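Local atomic coordinates of probable exosome complex exonuclease 1 (Archaeoglobus fulgidus, PDB entry 3M7N), a protein that probably serves as the catalytic Rrp41 subunit of the archaeal exosome, degrading RNA from its 3' end and also synthesising heteromeric RNA tails. Residues E[54-59]-E[149-154]. The protein carries 1 engineered substitution. Sequence-based numbering, arbitrary orientation.
Sequences AAVFGP and VDAGVP
Val-56 meets Ala-151 and Val-153 where the chain leaving helix 136-150 packs on strand 50-60 of the mixed sheet in the first RNase PH domain, of the ribosomal protein S5 domain 2-like α+β fold. The contact is wholly apolar and buried, and small, covering 126 Å² in total. CG1 of Val-56 lies 3.9 Å from CB of Ala-151 and, more loosely, 4.4 Å from CG1 of Val-153. Val-56 places CG1 there by setting it anti to its backbone N (chi1 169°), while its side chain also packs on Ala-147 and Leu-148 of the helix.

Backbone geometry on the helix side brings Val-153 alongside Ala-151, and Val-56 points at them from the strand. The helix ends in a Schellman motif: Gly-152 adopts a positive phi of 64°, and its N donates to O of Val-149 at 2.8 Å. Ala-151, just before the turn, and Val-153, just after it, both direct their CB atoms at the strand. Across from them, the chain turns a corner at Pro-59, which a cis peptide joins to Gly-58. The backbone angles of Gly-58 suit glycine, because a CB there would be pressed into the carbonyl O of Phe-57.

Polar bonds to neighbouring parts hold the two segments in place. Asp-150 OD1 accepts from N of Ser-42, linking the helix end to strand 41-47, and Gly-58 N donates to OD2 of Asp-40. The sheet face turned from the helix is also used: Phe-57 and Ala-55 pack on Pro-87 and Leu-88 of a neighbouring exonuclease 2 subunit. Completing a nearly even triangle of methyl groups with Val-56, Val-153 has an unusual, nearly eclipsed CG1 (chi1 -6°), which lies 4.0 Å from CB of Ala-151.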
loop_
_atom_site.group_PDB
_atom_site.type_symbol
_atom_site.label_atom_id
_atom_site.label_comp_id
_atom_site.label_asym_id
_atom_site.label_seq_id
_atom_site.Cartn_x
_atom_site.Cartn_y
_atom_site.Cartn_z
ATOM N N ALA E 54 2.242 -27.190 4.865
ATOM C CA ALA E 54 1.058 -26.475 4.421
ATOM C C ALA E 54 0.180 -26.194 5.607
ATOM O O ALA E 54 0.132 -26.979 6.554
ATOM C CB ALA E 54 0.268 -27.297 3.386
ATOM N N ALA E 55 -0.553 -25.089 5.525
ATOM C CA ALA E 55 -1.392 -24.645 6.619
ATOM C C ALA E 55 -2.633 -23.971 6.065
ATOM O O ALA E 55 -2.573 -23.209 5.092
ATOM C CB ALA E 55 -0.611 -23.681 7.529
ATOM N N VAL E 56 -3.756 -24.252 6.704
ATOM C CA VAL E 56 -5.033 -23.711 6.300
ATOM C C VAL E 56 -5.732 -22.976 7.444
ATOM O O VAL E 56 -5.810 -23.468 8.576
ATOM C CB VAL E 56 -5.948 -24.834 5.787
ATOM C CG1 VAL E 56 -7.389 -24.330 5.604
ATOM C CG2 VAL E 56 -5.387 -25.407 4.491
ATOM N N PHE E 57 -6.258 -21.801 7.130
ATOM C CA PHE E 57 -7.038 -21.017 8.083
ATOM C C PHE E 57 -8.307 -20.603 7.380
ATOM O O PHE E 57 -8.247 -19.960 6.330
ATOM C CB PHE E 57 -6.274 -19.759 8.503
ATOM C CG PHE E 57 -4.914 -20.033 9.074
ATOM C CD1 PHE E 57 -3.819 -20.218 8.241
ATOM C CD2 PHE E 57 -4.722 -20.102 10.443
ATOM C CE1 PHE E 57 -2.541 -20.470 8.766
ATOM C CE2 PHE E 57 -3.445 -20.360 10.979
ATOM C CZ PHE E 57 -2.358 -20.545 10.139
ATOM N N GLY E 58 -9.451 -20.969 7.946
ATOM C CA GLY E 58 -10.729 -20.616 7.366
ATOM C C GLY E 58 -11.735 -21.730 7.535
ATOM O O GLY E 58 -11.400 -22.798 8.033
ATOM N N PRO E 59 -12.990 -21.479 7.156
ATOM C CA PRO E 59 -13.480 -20.164 6.718
ATOM C C PRO E 59 -13.375 -19.149 7.849
ATOM O O PRO E 59 -13.790 -19.452 8.964
ATOM C CB PRO E 59 -14.965 -20.409 6.428
ATOM C CG PRO E 59 -15.129 -21.895 6.357
ATOM C CD PRO E 59 -14.056 -22.489 7.217
ATOM N N VAL E 149 -8.209 -31.029 3.801
ATOM C CA VAL E 149 -9.068 -32.088 4.314
ATOM C C VAL E 149 -8.979 -32.155 5.827
ATOM O O VAL E 149 -9.982 -32.338 6.505
ATOM C CB VAL E 149 -8.747 -33.470 3.688
ATOM C CG1 VAL E 149 -9.561 -34.558 4.369
ATOM C CG2 VAL E 149 -9.045 -33.452 2.195
ATOM N N ASP E 150 -7.764 -31.977 6.337
ATOM C CA ASP E 150 -7.507 -31.967 7.770
ATOM C C ASP E 150 -8.322 -30.858 8.459
ATOM O O ASP E 150 -8.814 -31.036 9.576
ATOM C CB ASP E 150 -6.004 -31.803 8.023
ATOM C CG ASP E 150 -5.632 -31.875 9.511
ATOM O OD1 ASP E 150 -4.746 -31.107 9.947
ATOM O OD2 ASP E 150 -6.206 -32.705 10.243
ATOM N N ALA E 151 -8.485 -29.728 7.772
ATOM C CA ALA E 151 -9.289 -28.616 8.289
ATOM C C ALA E 151 -10.770 -28.792 7.987
ATOM O O ALA E 151 -11.581 -27.932 8.295
ATOM C CB ALA E 151 -8.783 -27.270 7.732
ATOM N N GLY E 152 -11.129 -29.908 7.370
ATOM C CA GLY E 152 -12.535 -30.201 7.147
ATOM C C GLY E 152 -13.262 -29.238 6.223
ATOM O O GLY E 152 -14.470 -29.079 6.328
ATOM N N VAL E 153 -12.560 -28.585 5.304
ATOM C CA VAL E 153 -13.294 -27.720 4.390
ATOM C C VAL E 153 -13.856 -28.526 3.223
ATOM O O VAL E 153 -13.126 -29.232 2.530
ATOM C CB VAL E 153 -12.483 -26.481 3.948
ATOM C CG1 VAL E 153 -11.181 -26.404 4.706
ATOM C CG2 VAL E 153 -12.276 -26.445 2.449
ATOM N N PRO E 154 -15.174 -28.444 3.034
ATOM C CA PRO E 154 -15.912 -29.236 2.045
ATOM C C PRO E 154 -15.331 -29.076 0.643
ATOM O O PRO E 154 -15.053 -27.955 0.206
ATOM C CB PRO E 154 -17.330 -28.662 2.128
ATOM C CG PRO E 154 -17.431 -28.129 3.520
ATOM C CD PRO E 154 -16.059 -27.568 3.816
#